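Local coordinates for At4g34840 (Arabidopsis thaliana, PDB 3BSF), which is a nucleosidase-type alpha/beta protein of the phosphorylase superfamily, with adenine bound in its pocket, at residues 13-26 / 52-66. Residues are numbered along the deposited sequence; the frame is centred on the assembly and turned at random.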
# COMPACT_ATOMS: atom_id res chain seq x y z
N ILE A 13 10.65 -2.64 -27.93
CA ILE A 13 9.61 -2.40 -26.95
C ILE A 13 8.30 -2.36 -27.71
O ILE A 13 8.17 -1.70 -28.73
CB ILE A 13 9.85 -1.06 -26.21
CG1 ILE A 13 11.08 -1.20 -25.32
CG2 ILE A 13 8.61 -0.66 -25.41
CD1 ILE A 13 11.60 0.12 -24.79
N SER A 14 7.31 -3.09 -27.21
CA SER A 14 6.02 -3.13 -27.88
C SER A 14 4.95 -2.41 -27.10
O SER A 14 4.25 -1.54 -27.64
CB SER A 14 5.60 -4.58 -28.13
OG SER A 14 4.48 -4.63 -28.98
N THR A 15 4.81 -2.74 -25.82
CA THR A 15 3.78 -2.10 -25.02
C THR A 15 4.27 -1.34 -23.78
O THR A 15 5.15 -1.79 -23.05
CB THR A 15 2.73 -3.11 -24.60
OG1 THR A 15 3.33 -4.06 -23.72
CG2 THR A 15 2.21 -3.85 -25.81
N ILE A 16 3.67 -0.17 -23.57
CA ILE A 16 3.99 0.70 -22.45
C ILE A 16 2.78 1.03 -21.57
O ILE A 16 1.84 1.68 -22.03
CB ILE A 16 4.55 2.06 -22.94
CG1 ILE A 16 5.85 1.85 -23.72
CG2 ILE A 16 4.78 2.97 -21.75
CD1 ILE A 16 6.46 3.13 -24.25
N VAL A 17 2.82 0.59 -20.32
CA VAL A 17 1.73 0.89 -19.40
C VAL A 17 2.10 2.06 -18.49
O VAL A 17 3.10 2.01 -17.78
CB VAL A 17 1.37 -0.29 -18.49
CG1 VAL A 17 0.34 0.14 -17.45
CG2 VAL A 17 0.84 -1.43 -19.32
N PHE A 18 1.28 3.10 -18.53
CA PHE A 18 1.46 4.29 -17.70
C PHE A 18 0.59 4.18 -16.46
O PHE A 18 -0.60 3.87 -16.56
CB PHE A 18 1.03 5.53 -18.45
CG PHE A 18 2.07 6.06 -19.37
CD1 PHE A 18 3.01 6.97 -18.91
CD2 PHE A 18 2.13 5.63 -20.69
CE1 PHE A 18 4.00 7.45 -19.75
CE2 PHE A 18 3.12 6.10 -21.54
CZ PHE A 18 4.06 7.01 -21.08
N ILE A 19 1.19 4.43 -15.30
CA ILE A 19 0.44 4.41 -14.04
C ILE A 19 0.32 5.86 -13.53
O ILE A 19 1.33 6.51 -13.22
CB ILE A 19 1.16 3.53 -12.98
CG1 ILE A 19 1.25 2.08 -13.46
CG2 ILE A 19 0.43 3.60 -11.65
CD1 ILE A 19 -0.10 1.37 -13.58
N VAL A 20 -0.91 6.38 -13.45
CA VAL A 20 -1.09 7.74 -12.95
C VAL A 20 -2.11 7.75 -11.79
O VAL A 20 -3.15 7.10 -11.88
CB VAL A 20 -1.55 8.71 -14.08
CG1 VAL A 20 -0.69 8.49 -15.31
CG2 VAL A 20 -3.03 8.50 -14.39
N ALA A 21 -1.77 8.46 -10.71
CA ALA A 21 -2.63 8.53 -9.53
C ALA A 21 -3.91 9.28 -9.80
O ALA A 21 -4.99 8.87 -9.37
CB ALA A 21 -1.87 9.20 -8.37
N MET A 22 -3.78 10.40 -10.51
CA MET A 22 -4.93 11.22 -10.84
C MET A 22 -5.15 11.28 -12.34
O MET A 22 -4.21 11.47 -13.12
CB MET A 22 -4.74 12.63 -10.31
CG MET A 22 -4.46 12.66 -8.83
SD MET A 22 -4.59 14.34 -8.18
CE MET A 22 -3.36 15.23 -9.18
N GLN A 23 -6.40 11.12 -12.76
CA GLN A 23 -6.69 11.17 -14.18
C GLN A 23 -6.43 12.58 -14.72
O GLN A 23 -6.08 12.76 -15.89
CB GLN A 23 -8.13 10.78 -14.43
CG GLN A 23 -8.40 10.53 -15.88
CD GLN A 23 -9.87 10.36 -16.16
OE1 GLN A 23 -10.55 9.59 -15.48
NE2 GLN A 23 -10.36 11.08 -17.16
N LYS A 24 -6.59 13.58 -13.86
CA LYS A 24 -6.35 14.96 -14.27
C LYS A 24 -4.95 15.09 -14.83
O LYS A 24 -4.75 15.69 -15.89
CB LYS A 24 -6.48 15.91 -13.07
CG LYS A 24 -7.88 16.05 -12.52
CD LYS A 24 -7.98 17.15 -11.45
CE LYS A 24 -7.23 16.81 -10.17
NZ LYS A 24 -7.65 17.68 -9.02
N GLU A 25 -3.97 14.53 -14.13
CA GLU A 25 -2.58 14.62 -14.55
C GLU A 25 -2.31 14.04 -15.95
O GLU A 25 -1.49 14.57 -16.71
CB GLU A 25 -1.69 13.91 -13.53
CG GLU A 25 -1.92 14.36 -12.11
CD GLU A 25 -1.00 13.67 -11.13
OE1 GLU A 25 -0.92 12.41 -11.17
OE2 GLU A 25 -0.37 14.37 -10.31
N ALA A 26 -3.02 12.97 -16.29
CA ALA A 26 -2.84 12.31 -17.57
C ALA A 26 -3.66 12.89 -18.72
O ALA A 26 -3.26 12.80 -19.89
CB ALA A 26 -3.15 10.82 -17.42
N PHE A 52 -6.99 3.54 -20.45
CA PHE A 52 -7.02 4.17 -21.77
C PHE A 52 -5.96 3.50 -22.65
O PHE A 52 -4.77 3.52 -22.34
CB PHE A 52 -6.74 5.67 -21.68
CG PHE A 52 -7.74 6.42 -20.85
CD1 PHE A 52 -7.64 6.43 -19.46
CD2 PHE A 52 -8.77 7.13 -21.46
CE1 PHE A 52 -8.56 7.14 -18.69
CE2 PHE A 52 -9.69 7.83 -20.70
CZ PHE A 52 -9.58 7.84 -19.31
N LYS A 53 -6.41 2.90 -23.75
CA LYS A 53 -5.53 2.20 -24.67
C LYS A 53 -5.38 2.99 -25.96
O LYS A 53 -6.26 3.76 -26.32
CB LYS A 53 -6.06 0.79 -24.97
CG LYS A 53 -5.09 -0.10 -25.75
CD LYS A 53 -5.49 -1.59 -25.73
CE LYS A 53 -4.58 -2.47 -26.64
NZ LYS A 53 -3.13 -2.44 -26.28
N GLY A 54 -4.26 2.79 -26.63
CA GLY A 54 -4.01 3.48 -27.87
C GLY A 54 -2.74 3.00 -28.53
O GLY A 54 -1.87 2.43 -27.87
N MET A 55 -2.64 3.22 -29.84
CA MET A 55 -1.46 2.80 -30.59
C MET A 55 -0.74 4.00 -31.21
O MET A 55 -1.13 4.50 -32.26
CB MET A 55 -1.85 1.79 -31.69
CG MET A 55 -1.54 0.32 -31.36
SD MET A 55 -2.53 -0.43 -30.00
CE MET A 55 -2.96 -1.98 -30.73
N TYR A 56 0.32 4.46 -30.54
CA TYR A 56 1.11 5.57 -31.03
C TYR A 56 2.28 4.95 -31.77
O TYR A 56 3.10 4.25 -31.18
CB TYR A 56 1.62 6.43 -29.87
CG TYR A 56 2.50 7.59 -30.28
CD1 TYR A 56 1.94 8.77 -30.78
CD2 TYR A 56 3.89 7.52 -30.18
CE1 TYR A 56 2.75 9.85 -31.17
CE2 TYR A 56 4.71 8.58 -30.56
CZ TYR A 56 4.14 9.75 -31.06
OH TYR A 56 4.97 10.79 -31.45
N LYS A 57 2.35 5.21 -33.08
CA LYS A 57 3.38 4.64 -33.94
C LYS A 57 3.46 3.14 -33.69
O LYS A 57 2.47 2.43 -33.82
CB LYS A 57 4.74 5.31 -33.69
CG LYS A 57 4.80 6.71 -34.25
CD LYS A 57 6.18 7.32 -34.12
CE LYS A 57 6.19 8.72 -34.72
NZ LYS A 57 7.54 9.38 -34.68
N ASP A 58 4.62 2.65 -33.31
CA ASP A 58 4.76 1.22 -33.07
C ASP A 58 4.72 0.89 -31.58
O ASP A 58 5.50 0.07 -31.10
CB ASP A 58 6.07 0.73 -33.69
CG ASP A 58 6.06 0.83 -35.22
OD1 ASP A 58 5.09 1.43 -35.77
OD2 ASP A 58 7.01 0.32 -35.86
N LEU A 59 3.79 1.53 -30.87
CA LEU A 59 3.67 1.32 -29.43
C LEU A 59 2.24 1.25 -28.93
O LEU A 59 1.43 2.11 -29.25
CB LEU A 59 4.38 2.44 -28.67
CG LEU A 59 5.82 2.86 -29.00
CD1 LEU A 59 6.15 4.06 -28.13
CD2 LEU A 59 6.81 1.73 -28.77
N ASN A 60 1.95 0.23 -28.13
CA ASN A 60 0.63 0.07 -27.54
C ASN A 60 0.69 0.78 -26.20
O ASN A 60 1.14 0.21 -25.21
CB ASN A 60 0.31 -1.40 -27.30
CG ASN A 60 0.45 -2.22 -28.54
OD1 ASN A 60 -0.25 -1.99 -29.52
ND2 ASN A 60 1.36 -3.17 -28.51
N ILE A 61 0.25 2.03 -26.18
CA ILE A 61 0.26 2.80 -24.95
C ILE A 61 -1.02 2.55 -24.13
O ILE A 61 -2.13 2.63 -24.66
CB ILE A 61 0.38 4.31 -25.26
CG1 ILE A 61 1.32 4.53 -26.46
CG2 ILE A 61 0.88 5.05 -24.02
CD1 ILE A 61 2.73 4.03 -26.26
N ASN A 62 -0.84 2.24 -22.85
CA ASN A 62 -1.96 2.00 -21.94
C ASN A 62 -1.77 2.84 -20.70
O ASN A 62 -0.76 2.72 -20.02
CB ASN A 62 -2.05 0.53 -21.53
CG ASN A 62 -2.49 -0.37 -22.66
OD1 ASN A 62 -1.75 -0.62 -23.61
ND2 ASN A 62 -3.72 -0.85 -22.57
N ILE A 63 -2.73 3.70 -20.41
CA ILE A 63 -2.66 4.52 -19.21
C ILE A 63 -3.70 3.98 -18.23
O ILE A 63 -4.90 4.02 -18.50
CB ILE A 63 -2.97 6.00 -19.49
CG1 ILE A 63 -1.93 6.59 -20.44
CG2 ILE A 63 -2.96 6.78 -18.18
CD1 ILE A 63 -2.11 8.06 -20.69
N VAL A 64 -3.24 3.45 -17.10
CA VAL A 64 -4.17 2.91 -16.12
C VAL A 64 -4.20 3.80 -14.89
O VAL A 64 -3.16 4.20 -14.39
CB VAL A 64 -3.76 1.47 -15.71
CG1 VAL A 64 -4.76 0.91 -14.72
CG2 VAL A 64 -3.72 0.58 -16.95
N CYS A 65 -5.40 4.12 -14.42
CA CYS A 65 -5.57 4.97 -13.25
C CYS A 65 -6.47 4.30 -12.22
O CYS A 65 -7.44 3.62 -12.59
CB CYS A 65 -6.18 6.31 -13.68
SG CYS A 65 -6.55 7.49 -12.32
N PRO A 66 -6.16 4.45 -10.92
CA PRO A 66 -7.00 3.82 -9.89
C PRO A 66 -8.41 4.41 -9.86
O PRO A 66 -9.31 3.85 -9.22
CB PRO A 66 -6.21 4.09 -8.61
CG PRO A 66 -5.46 5.37 -8.92
CD PRO A 66 -5.00 5.13 -10.31
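Phe18 and Ile61 lie side by side on one face of a parallel strand pair, CG2 of Ile61 meeting the edge of the Phe18 ring near its plane, 3.5 Å from CE2. With CG anti to its own carbonyl carbon (chi1 -82°), the ring stands alongside Ile61, its CD2-CE2 edge turned to CG2, while CB of Phe18 rests on CG1 of Ile63 at 3.7 Å. CG2 of Ile63 reaches in turn to CG1 of Val20 at 4.0 Å and to CB of Ala26. Nearer the strand starts, the CD1 methyls of Ile16 and Leu59 touch. On the other face Val17 sets CG1 against CG2 of Val64, and Asn62 packs its CB beside Val17.

Six backbone hydrogen bonds fix the parallel register, Thr15 level with Asn60 through to Ile19 level with Val64. Ile16 gives to Asn60 O and accepts from Asn62 N; Phe18 gives to Asn62 O and accepts from Val64 N.

Helix 227-246 covers Phe18 and Leu59 through Ile243, and helix 23-33 covers Ile63 through Leu29 and Ile30. Strand 97-106 flanks strand 15-19, and the type II' turn from Tyr56 to Leu59 joins strands 50-56 and 59-65 in a hairpin. The connection from strand 15-19 runs through helix 23-33, then strands 36-38 and 50-56, before parallel strand 59-65, within the alpha/beta fold of the phosphorylase superfamily.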